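Local coordinates for protein GlcNAc Inducible Gene 2, GIG2 (Candida albicans, PDB 6AKZ) that binds iron, is probably a metal-dependent oxygenase of the DUF1479 family in the cupin clan, and is named for induction by GlcNAc, at residues F17-I22 against S196-W201; R25-E30 against R288-K293; E80-R85 against S153-V158. One frame throughout, in Å; residues are numbered along the deposited sequence.

Contact 1. Residues F17-I22 against S196-W201; sequences FRFTGI and SSIERW
Apolar contact between Phe19 and Ile198 carries much of this junction. CE1 of the Phe19 ring lies 3.6 Å from CG1 of Ile198, and the same ring carbon is 4.0 Å from CD1 of Ile198; the two side chains cross obliquely. The isoleucine's longer branch reaches the ring because CG1 of Ile198 stands opposite the backbone N (chi1 -165°). One helical turn on, a methyl of Ile22 rests against the backbone of Trp201: its CG2 sits 3.8 Å from the carbonyl O of Trp201, an oxygen that Arg25 NH2 hydrogen-bonds. The apolar approach here is looser, Ile22 CG2 being 4.5 Å from Trp201 CB. The indole itself turns away from helix 18-26, and its NE1 hydrogen-bonds the carbonyl O of Met286.

The contact joins the N-terminal helix 18-26 to the start of the short helix 199-202, a few residues after the short strand 192-193. This strand and the residue following it bring His192 and Asp194 to the iron, which His355 also binds; in this cupin-clan protein the trio matches the HXD...H facial triad of iron-dependent oxygenases. The side chain of Trp201 is about 11 Å from that of His192.

Polar groups frame the apolar centre. Within segment 17-22, the Arg18 guanidinium lies against Phe19, whose CE2 stands 3.6 Å above the guanidinium plane, over its centre; Arg18 NH1 also forms a salt bridge with Glu202. In segment 196-201, the backbone N of Trp201 donates to Ile198 O (3.1 Å), closing the first turn, while Arg200 NH2 forms a salt bridge with Asp352 and hydrogen-bonds the carbonyl O of the iron ligand Asp194.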
loop_
_atom_site.group_PDB
_atom_site.type_symbol
_atom_site.label_atom_id
_atom_site.label_comp_id
_atom_site.label_asym_id
_atom_site.label_seq_id
_atom_site.Cartn_x
_atom_site.Cartn_y
_atom_site.Cartn_z
ATOM N N PHE A 17 24.701 -0.570 -15.734
ATOM C CA PHE A 17 25.523 -1.657 -15.060
ATOM C C PHE A 17 25.840 -1.391 -13.576
ATOM O O PHE A 17 26.268 -2.299 -12.817
ATOM C CB PHE A 17 26.827 -2.005 -15.840
ATOM C CG PHE A 17 27.980 -1.037 -15.568
ATOM C CD1 PHE A 17 28.065 0.176 -16.229
ATOM C CD2 PHE A 17 28.901 -1.311 -14.566
ATOM C CE1 PHE A 17 29.103 1.062 -15.945
ATOM C CE2 PHE A 17 29.923 -0.412 -14.263
ATOM C CZ PHE A 17 30.034 0.762 -14.968
ATOM N N ARG A 18 25.602 -0.156 -13.116
ATOM C CA ARG A 18 25.580 0.102 -11.652
ATOM C C ARG A 18 24.724 -0.873 -10.866
ATOM O O ARG A 18 25.081 -1.219 -9.723
ATOM C CB ARG A 18 25.200 1.556 -11.302
ATOM C CG ARG A 18 23.757 1.978 -11.416
ATOM C CD ARG A 18 23.710 3.501 -11.443
ATOM N NE ARG A 18 22.381 3.986 -11.695
ATOM C CZ ARG A 18 21.409 4.011 -10.774
ATOM N NH1 ARG A 18 21.636 3.576 -9.538
ATOM N NH2 ARG A 18 20.202 4.455 -11.098
ATOM N N PHE A 19 23.684 -1.413 -11.510
ATOM C CA PHE A 19 22.772 -2.331 -10.814
ATOM C C PHE A 19 23.419 -3.637 -10.462
ATOM O O PHE A 19 22.987 -4.376 -9.566
ATOM C CB PHE A 19 21.445 -2.413 -11.579
ATOM C CG PHE A 19 20.578 -1.168 -11.390
ATOM C CD1 PHE A 19 19.818 -1.008 -10.220
ATOM C CD2 PHE A 19 20.551 -0.158 -12.324
ATOM C CE1 PHE A 19 19.090 0.158 -10.008
ATOM C CE2 PHE A 19 19.798 0.996 -12.142
ATOM C CZ PHE A 19 19.040 1.137 -10.990
ATOM N N THR A 20 24.524 -3.947 -11.153
ATOM C CA THR A 20 25.325 -5.087 -10.768
ATOM C C THR A 20 25.914 -4.972 -9.373
ATOM O O THR A 20 25.968 -5.962 -8.622
ATOM C CB THR A 20 26.391 -5.354 -11.864
ATOM O OG1 THR A 20 25.676 -5.677 -13.079
ATOM C CG2 THR A 20 27.329 -6.463 -11.454
ATOM N N GLY A 21 26.344 -3.775 -9.016
ATOM C CA GLY A 21 26.938 -3.517 -7.717
ATOM C C GLY A 21 25.859 -3.513 -6.640
ATOM O O GLY A 21 26.139 -3.927 -5.548
ATOM N N ILE A 22 24.629 -3.130 -7.015
ATOM C CA ILE A 22 23.429 -3.327 -6.151
ATOM C C ILE A 22 23.278 -4.829 -5.805
ATOM O O ILE A 22 23.155 -5.204 -4.655
ATOM C CB ILE A 22 22.135 -2.842 -6.797
ATOM C CG1 ILE A 22 22.182 -1.365 -7.271
ATOM C CG2 ILE A 22 20.957 -3.084 -5.861
ATOM C CD1 ILE A 22 22.439 -0.338 -6.232
ATOM N N SER A 196 6.901 1.716 -4.976
ATOM C CA SER A 196 8.127 1.794 -5.776
ATOM C C SER A 196 8.426 0.715 -6.778
ATOM O O SER A 196 8.071 -0.411 -6.589
ATOM C CB SER A 196 9.386 1.981 -4.904
ATOM O OG SER A 196 9.836 0.771 -4.390
ATOM N N SER A 197 9.131 1.122 -7.835
ATOM C CA SER A 197 9.594 0.110 -8.828
ATOM C C SER A 197 10.875 -0.585 -8.406
ATOM O O SER A 197 10.895 -1.793 -8.177
ATOM C CB SER A 197 9.707 0.814 -10.205
ATOM O OG SER A 197 9.697 -0.097 -11.283
ATOM N N ILE A 198 11.969 0.168 -8.241
ATOM C CA ILE A 198 13.304 -0.402 -7.993
ATOM C C ILE A 198 13.808 -0.226 -6.516
ATOM O O ILE A 198 14.708 -0.924 -6.125
ATOM C CB ILE A 198 14.375 0.216 -8.971
ATOM C CG1 ILE A 198 15.689 -0.564 -9.025
ATOM C CG2 ILE A 198 14.742 1.648 -8.547
ATOM C CD1 ILE A 198 15.677 -1.915 -9.657
ATOM N N GLU A 199 13.234 0.721 -5.782
ATOM C CA GLU A 199 13.643 1.038 -4.409
ATOM C C GLU A 199 13.851 -0.106 -3.408
ATOM O O GLU A 199 14.750 -0.038 -2.569
ATOM C CB GLU A 199 12.680 2.068 -3.806
ATOM C CG GLU A 199 12.985 3.506 -4.195
ATOM C CD GLU A 199 12.669 3.795 -5.649
ATOM O OE1 GLU A 199 12.163 2.886 -6.341
ATOM O OE2 GLU A 199 12.927 4.931 -6.100
ATOM N N ARG A 200 13.022 -1.140 -3.480
ATOM C CA ARG A 200 13.108 -2.257 -2.538
ATOM C C ARG A 200 14.500 -2.875 -2.552
ATOM O O ARG A 200 14.915 -3.354 -1.598
ATOM C CB ARG A 200 12.076 -3.317 -2.824
ATOM C CG ARG A 200 10.644 -2.859 -2.596
ATOM C CD ARG A 200 9.628 -3.985 -2.750
ATOM N NE ARG A 200 8.258 -3.670 -2.433
ATOM C CZ ARG A 200 7.447 -2.907 -3.145
ATOM N NH1 ARG A 200 7.833 -2.334 -4.244
ATOM N NH2 ARG A 200 6.208 -2.722 -2.746
ATOM N N TRP A 201 15.118 -2.874 -3.713
ATOM C CA TRP A 201 16.476 -3.288 -3.914
ATOM C C TRP A 201 17.502 -2.180 -3.782
ATOM O O TRP A 201 18.504 -2.382 -3.060
ATOM C CB TRP A 201 16.608 -3.910 -5.275
ATOM C CG TRP A 201 15.831 -5.163 -5.526
ATOM C CD1 TRP A 201 16.185 -6.427 -5.185
ATOM C CD2 TRP A 201 14.600 -5.255 -6.194
ATOM N NE1 TRP A 201 15.236 -7.314 -5.635
ATOM C CE2 TRP A 201 14.272 -6.606 -6.284
ATOM C CE3 TRP A 201 13.776 -4.322 -6.807
ATOM C CZ2 TRP A 201 13.108 -7.040 -6.912
ATOM C CZ3 TRP A 201 12.668 -4.754 -7.470
ATOM C CH2 TRP A 201 12.340 -6.078 -7.502
#

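Contact 2. Residues R25-E30 against R288-K293; sequences RLIKSE and RPFFWK
The C-terminal end of helix 18-26 and the loop that follows helix 278-287 meet here, with Ile27, just past the helix end, seated on the aromatic ring of Phe290 in the loop. Ile27 is the first residue to leave the helical conformation, and its side chain and that of Phe290 come from opposite directions. CD1 of Ile27 lies almost exactly over the middle of the ring: it is 3.6 Å from the centroid of Phe290 and only 6° off the ring normal, a CH-pi contact. With the methyl so centred, all six ring carbons are at similar distances from it. CG1 of Ile27 leans toward the far end of the ring, 3.8 Å from Phe290 CZ. The branch is set by CG1 of Ile27 standing opposite its own carbonyl carbon (chi1 -59°), which directs the ethyl arm across to the loop.

Leu26, still within the helix, adds a lighter touch: its CB is 4.1 Å from CZ of Phe290, and the two side chains run at about a right angle. Phe214 of helix 211-214 packs on Leu26, Ile27 and Phe290 alike, and Val35 of helix 32-56 touches Ile27, both adding to the apolar cluster.

The loop is held in a tight turn by Phe291 N donating to Arg288 O (3.0 Å), and Phe291 stacks on Trp39 of helix 32-56. Away from the iron, the arrangement is a small hydrophobic core in which an aliphatic methyl lies over an aromatic face in CH-pi contact.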
loop_
_atom_site.group_PDB
_atom_site.type_symbol
_atom_site.label_atom_id
_atom_site.label_comp_id
_atom_site.label_asym_id
_atom_site.label_seq_id
_atom_site.Cartn_x
_atom_site.Cartn_y
_atom_site.Cartn_z
ATOM N N ARG A 25 25.950 -5.776 -3.373
ATOM C CA ARG A 25 25.593 -5.244 -2.034
ATOM C C ARG A 25 24.580 -6.089 -1.281
ATOM O O ARG A 25 24.704 -6.313 -0.079
ATOM C CB ARG A 25 25.061 -3.811 -2.129
ATOM C CG ARG A 25 25.128 -3.030 -0.816
ATOM C CD ARG A 25 24.385 -1.715 -0.950
ATOM N NE ARG A 25 22.980 -2.018 -0.780
ATOM C CZ ARG A 25 21.956 -1.534 -1.491
ATOM N NH1 ARG A 25 22.125 -0.683 -2.478
ATOM N NH2 ARG A 25 20.720 -1.935 -1.180
ATOM N N LEU A 26 23.572 -6.565 -1.996
ATOM C CA LEU A 26 22.432 -7.279 -1.381
ATOM C C LEU A 26 22.701 -8.702 -0.863
ATOM O O LEU A 26 22.279 -9.081 0.186
ATOM C CB LEU A 26 21.287 -7.276 -2.391
ATOM C CG LEU A 26 20.694 -5.902 -2.726
ATOM C CD1 LEU A 26 19.722 -5.973 -3.883
ATOM C CD2 LEU A 26 19.990 -5.277 -1.506
ATOM N N ILE A 27 23.481 -9.477 -1.589
ATOM C CA ILE A 27 23.742 -10.822 -1.211
ATOM C C ILE A 27 25.254 -10.949 -1.001
ATOM O O ILE A 27 25.994 -10.669 -1.930
ATOM C CB ILE A 27 23.209 -11.786 -2.296
ATOM C CG1 ILE A 27 21.670 -11.544 -2.439
ATOM C CG2 ILE A 27 23.503 -13.234 -1.920
ATOM C CD1 ILE A 27 20.885 -12.688 -3.078
ATOM N N LYS A 28 25.643 -11.330 0.211
ATOM C CA LYS A 28 27.055 -11.536 0.606
ATOM C C LYS A 28 27.558 -12.859 0.029
ATOM O O LYS A 28 26.856 -13.856 0.145
ATOM C CB LYS A 28 27.145 -11.655 2.144
ATOM C CG LYS A 28 26.701 -10.442 2.961
ATOM C CD LYS A 28 27.414 -9.162 2.570
ATOM C CE LYS A 28 26.875 -7.932 3.307
ATOM N NZ LYS A 28 26.241 -6.931 2.392
ATOM N N SER A 29 28.799 -12.907 -0.496
ATOM C CA SER A 29 29.360 -14.143 -1.102
ATOM C C SER A 29 29.203 -15.392 -0.290
ATOM O O SER A 29 28.899 -16.465 -0.803
ATOM C CB SER A 29 30.861 -13.965 -1.394
ATOM O OG SER A 29 30.945 -13.321 -2.636
ATOM N N GLU A 30 29.476 -15.259 0.981
ATOM C CA GLU A 30 29.242 -16.344 1.979
ATOM C C GLU A 30 27.796 -16.842 2.112
ATOM O O GLU A 30 27.536 -17.887 2.743
ATOM C CB GLU A 30 29.692 -15.893 3.377
ATOM C CG GLU A 30 29.154 -14.536 3.800
ATOM C CD GLU A 30 30.039 -13.370 3.385
ATOM O OE1 GLU A 30 30.609 -13.398 2.266
ATOM O OE2 GLU A 30 30.138 -12.398 4.160
ATOM N N ARG A 288 13.955 -12.760 -7.494
ATOM C CA ARG A 288 13.850 -12.924 -8.948
ATOM C C ARG A 288 14.995 -12.298 -9.827
ATOM O O ARG A 288 15.386 -12.944 -10.808
ATOM C CB ARG A 288 12.490 -12.538 -9.460
ATOM C CG ARG A 288 12.206 -12.960 -10.894
ATOM C CD ARG A 288 12.207 -14.439 -11.129
ATOM N NE ARG A 288 11.717 -14.722 -12.507
ATOM C CZ ARG A 288 11.789 -15.898 -13.115
ATOM N NH1 ARG A 288 12.367 -16.916 -12.518
ATOM N NH2 ARG A 288 11.239 -16.031 -14.337
ATOM N N PRO A 289 15.519 -11.104 -9.478
ATOM C CA PRO A 289 16.664 -10.568 -10.237
ATOM C C PRO A 289 17.875 -11.441 -10.199
ATOM O O PRO A 289 18.664 -11.362 -11.137
ATOM C CB PRO A 289 16.913 -9.179 -9.619
ATOM C CG PRO A 289 15.588 -8.824 -8.976
ATOM C CD PRO A 289 15.075 -10.136 -8.447
ATOM N N PHE A 290 18.013 -12.290 -9.179
ATOM C CA PHE A 290 19.099 -13.211 -9.049
ATOM C C PHE A 290 18.815 -14.590 -9.685
ATOM O O PHE A 290 19.769 -15.399 -9.885
ATOM C CB PHE A 290 19.441 -13.442 -7.589
ATOM C CG PHE A 290 19.767 -12.165 -6.844
ATOM C CD1 PHE A 290 18.760 -11.382 -6.250
ATOM C CD2 PHE A 290 21.044 -11.715 -6.777
ATOM C CE1 PHE A 290 19.062 -10.207 -5.624
ATOM C CE2 PHE A 290 21.349 -10.528 -6.129
ATOM C CZ PHE A 290 20.356 -9.785 -5.526
ATOM N N PHE A 291 17.528 -14.901 -9.904
ATOM C CA PHE A 291 17.133 -16.211 -10.435
ATOM C C PHE A 291 16.120 -16.063 -11.527
ATOM O O PHE A 291 15.047 -16.672 -11.466
ATOM C CB PHE A 291 16.588 -17.076 -9.302
ATOM C CG PHE A 291 17.576 -17.346 -8.204
ATOM C CD1 PHE A 291 18.589 -18.300 -8.366
ATOM C CD2 PHE A 291 17.523 -16.668 -7.021
ATOM C CE1 PHE A 291 19.488 -18.580 -7.349
ATOM C CE2 PHE A 291 18.413 -16.945 -5.987
ATOM C CZ PHE A 291 19.423 -17.896 -6.158
ATOM N N TRP A 292 16.440 -15.190 -12.498
ATOM C CA TRP A 292 15.510 -14.750 -13.510
ATOM C C TRP A 292 15.530 -15.730 -14.660
ATOM O O TRP A 292 14.604 -15.695 -15.446
ATOM C CB TRP A 292 15.824 -13.331 -14.067
ATOM C CG TRP A 292 17.174 -13.210 -14.711
ATOM C CD1 TRP A 292 18.343 -12.878 -14.099
ATOM C CD2 TRP A 292 17.503 -13.456 -16.102
ATOM N NE1 TRP A 292 19.393 -12.922 -14.997
ATOM C CE2 TRP A 292 18.909 -13.272 -16.236
ATOM C CE3 TRP A 292 16.758 -13.836 -17.232
ATOM C CZ2 TRP A 292 19.567 -13.408 -17.463
ATOM C CZ3 TRP A 292 17.411 -13.990 -18.439
ATOM C CH2 TRP A 292 18.812 -13.773 -18.543
ATOM N N LYS A 293 16.583 -16.545 -14.776
ATOM C CA LYS A 293 16.695 -17.542 -15.877
ATOM C C LYS A 293 16.134 -18.886 -15.492
ATOM O O LYS A 293 16.690 -19.580 -14.663
ATOM C CB LYS A 293 18.142 -17.668 -16.291
ATOM C CG LYS A 293 18.345 -18.454 -17.571
ATOM C CD LYS A 293 18.811 -17.576 -18.719
ATOM C CE LYS A 293 18.601 -18.247 -20.077
ATOM N NZ LYS A 293 19.304 -19.555 -20.265
#

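Contact 3. Residues E80-R85 against S153-V158; sequences ELFKQR and SKEFYV
The backbone carbonyl O of Glu155 accepts a hydrogen bond from Lys83 NZ at 2.9 Å, the only hydrogen bond between 80-85 and 153-158. The ammonium approaches at a C=O...N angle of 141° and is tilted 15° from the carbonyl plane. An extended lysine chain delivers it: beyond CG every torsion is close to straight, and the arm crosses the glutamate at a slant, with Lys83 CE 3.3 Å from Glu155 OE1. The charged ends themselves stay further apart, Lys83 NZ and Glu155 OE1 being 4.5 Å from each other, too far for a salt bridge, although the opposite charges probably still favour this placement. The carboxylate is engaged by a different group, Glu155 OE1 hydrogen-bonding with the hydroxyl of Ser79, one residue before segment 80-85.

Glu155 belongs to a type I beta turn from Ser153 to Phe156, closed by Phe156 N donating to Ser153 O (3.2 Å), which ends helix 143-153 and turns the chain against the last turns of helix 76-85. That helix leads directly into strand 87-91 of the main mixed sheet, and Phe82 and Phe156 both touch Leu256 of strand 256-261, so the turn and the helix pack together over the sheet.

The apolar share of the contact falls to Phe82 and the aliphatic part of Glu155. CD2 of Phe82 lies 4.1 Å from Glu155 CG, and CE2 of Phe82 is 4.1 Å from Glu155 CB. The glutamate is folded at chi2, turning its carboxylate toward the helix, its plane steeply inclined, 85°, to that of the ring.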
loop_
_atom_site.group_PDB
_atom_site.type_symbol
_atom_site.label_atom_id
_atom_site.label_comp_id
_atom_site.label_asym_id
_atom_site.label_seq_id
_atom_site.Cartn_x
_atom_site.Cartn_y
_atom_site.Cartn_z
ATOM N N GLU A 80 -4.168 -14.150 12.220
ATOM C CA GLU A 80 -3.285 -15.119 11.670
ATOM C C GLU A 80 -3.429 -15.280 10.170
ATOM O O GLU A 80 -2.432 -15.322 9.427
ATOM C CB GLU A 80 -3.494 -16.477 12.355
ATOM C CG GLU A 80 -3.214 -16.419 13.824
ATOM C CD GLU A 80 -3.532 -17.761 14.524
ATOM O OE1 GLU A 80 -4.486 -18.489 14.113
ATOM O OE2 GLU A 80 -2.883 -18.006 15.542
ATOM N N LEU A 81 -4.653 -15.336 9.724
ATOM C CA LEU A 81 -4.894 -15.445 8.265
ATOM C C LEU A 81 -4.428 -14.142 7.507
ATOM O O LEU A 81 -3.877 -14.191 6.378
ATOM C CB LEU A 81 -6.376 -15.760 7.998
ATOM C CG LEU A 81 -6.754 -17.190 8.325
ATOM C CD1 LEU A 81 -8.241 -17.338 8.565
ATOM C CD2 LEU A 81 -6.173 -18.048 7.214
ATOM N N PHE A 82 -4.693 -13.007 8.095
ATOM C CA PHE A 82 -4.325 -11.704 7.498
ATOM C C PHE A 82 -2.799 -11.598 7.388
ATOM O O PHE A 82 -2.312 -11.271 6.326
ATOM C CB PHE A 82 -4.844 -10.547 8.270
ATOM C CG PHE A 82 -4.287 -9.219 7.787
ATOM C CD1 PHE A 82 -4.590 -8.743 6.530
ATOM C CD2 PHE A 82 -3.411 -8.526 8.596
ATOM C CE1 PHE A 82 -4.090 -7.523 6.106
ATOM C CE2 PHE A 82 -2.854 -7.345 8.170
ATOM C CZ PHE A 82 -3.146 -6.882 6.880
ATOM N N LYS A 83 -2.032 -11.959 8.437
ATOM C CA LYS A 83 -0.607 -11.890 8.300
ATOM C C LYS A 83 -0.037 -12.839 7.237
ATOM O O LYS A 83 1.005 -12.548 6.686
ATOM C CB LYS A 83 0.104 -12.083 9.626
ATOM C CG LYS A 83 -0.245 -10.978 10.620
ATOM C CD LYS A 83 0.762 -10.950 11.762
ATOM C CE LYS A 83 0.653 -9.656 12.512
ATOM N NZ LYS A 83 1.820 -9.334 13.415
ATOM N N GLN A 84 -0.638 -14.014 7.038
ATOM C CA GLN A 84 -0.231 -14.948 5.991
ATOM C C GLN A 84 -0.613 -14.469 4.594
ATOM O O GLN A 84 0.173 -14.533 3.619
ATOM C CB GLN A 84 -0.843 -16.362 6.255
ATOM C CG GLN A 84 -0.589 -17.365 5.123
ATOM C CD GLN A 84 -1.542 -18.598 4.969
ATOM O OE1 GLN A 84 -2.743 -18.633 5.320
ATOM N NE2 GLN A 84 -0.965 -19.617 4.423
ATOM N N ARG A 85 -1.823 -13.993 4.480
ATOM C CA ARG A 85 -2.411 -13.793 3.168
ATOM C C ARG A 85 -2.335 -12.360 2.664
ATOM O O ARG A 85 -2.458 -12.121 1.436
ATOM C CB ARG A 85 -3.853 -14.322 3.172
ATOM C CG ARG A 85 -3.871 -15.828 3.376
ATOM C CD ARG A 85 -5.201 -16.504 3.525
ATOM N NE ARG A 85 -4.955 -17.903 3.935
ATOM C CZ ARG A 85 -5.839 -18.859 3.755
ATOM N NH1 ARG A 85 -7.043 -18.577 3.233
ATOM N NH2 ARG A 85 -5.559 -20.095 4.157
ATOM N N SER A 153 -3.733 -1.375 12.648
ATOM C CA SER A 153 -2.447 -0.823 13.124
ATOM C C SER A 153 -1.793 -1.745 14.165
ATOM O O SER A 153 -0.567 -1.773 14.243
ATOM C CB SER A 153 -2.648 0.562 13.709
ATOM O OG SER A 153 -3.131 0.519 15.032
ATOM N N LYS A 154 -2.601 -2.504 14.885
ATOM C CA LYS A 154 -2.104 -3.509 15.834
ATOM C C LYS A 154 -1.502 -4.785 15.243
ATOM O O LYS A 154 -0.886 -5.572 15.956
ATOM C CB LYS A 154 -3.224 -3.876 16.769
ATOM C CG LYS A 154 -3.717 -2.662 17.545
ATOM C CD LYS A 154 -4.751 -3.193 18.500
ATOM C CE LYS A 154 -5.261 -2.171 19.495
ATOM N NZ LYS A 154 -5.674 -0.946 18.898
ATOM N N GLU A 155 -1.645 -4.959 13.939
ATOM C CA GLU A 155 -0.992 -6.057 13.236
ATOM C C GLU A 155 0.445 -5.691 12.935
ATOM O O GLU A 155 1.294 -6.576 12.756
ATOM C CB GLU A 155 -1.747 -6.377 12.015
ATOM C CG GLU A 155 -3.240 -6.729 12.289
ATOM C CD GLU A 155 -3.395 -8.055 13.049
ATOM O OE1 GLU A 155 -2.609 -8.991 12.728
ATOM O OE2 GLU A 155 -4.243 -8.167 14.015
ATOM N N PHE A 156 0.759 -4.406 12.926
ATOM C CA PHE A 156 2.170 -3.969 12.667
ATOM C C PHE A 156 2.857 -3.659 14.020
ATOM O O PHE A 156 2.199 -3.494 15.105
ATOM C CB PHE A 156 2.172 -2.718 11.765
ATOM C CG PHE A 156 1.762 -3.002 10.368
ATOM C CD1 PHE A 156 2.746 -3.311 9.426
ATOM C CD2 PHE A 156 0.454 -2.882 9.974
ATOM C CE1 PHE A 156 2.404 -3.590 8.142
ATOM C CE2 PHE A 156 0.076 -3.158 8.674
ATOM C CZ PHE A 156 1.042 -3.509 7.767
ATOM N N TYR A 157 4.180 -3.614 14.010
ATOM C CA TYR A 157 4.931 -3.322 15.203
ATOM C C TYR A 157 6.315 -2.864 14.915
ATOM O O TYR A 157 6.795 -2.992 13.784
ATOM C CB TYR A 157 5.017 -4.625 16.049
ATOM C CG TYR A 157 5.915 -5.701 15.525
ATOM C CD1 TYR A 157 5.491 -6.552 14.539
ATOM C CD2 TYR A 157 7.216 -5.838 16.014
ATOM C CE1 TYR A 157 6.299 -7.612 14.077
ATOM C CE2 TYR A 157 8.049 -6.868 15.567
ATOM C CZ TYR A 157 7.569 -7.779 14.618
ATOM O OH TYR A 157 8.357 -8.744 14.107
ATOM N N VAL A 158 6.965 -2.312 15.945
ATOM C CA VAL A 158 8.382 -2.108 15.882
ATOM C C VAL A 158 8.999 -2.640 17.141
ATOM O O VAL A 158 8.377 -2.661 18.203
ATOM C CB VAL A 158 8.848 -0.656 15.679
ATOM C CG1 VAL A 158 8.407 -0.185 14.323
ATOM C CG2 VAL A 158 8.385 0.310 16.777
#

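Contacts 1 and 2 are neighbours, with centres 11 Å apart, and both draw on helix 18-26: its first half meets 196-201, its end meets 288-293. They touch directly where Arg25 NH2 probably donates to Trp201 O (2.9 Å) and where Pro289 CG packs 3.7 Å from Trp201 NE1. Trp201 thus joins the two, and through contact 1 the pair approaches the iron-binding segment around His192 and Asp194. Contact 3 stands apart, its centre 28 Å from each of the others and its nearest atoms about 12 Å from contact 1 and about 18 Å from contact 2. In sequence it nests inside the loops both of them close, while contacts 1 and 2 interleave.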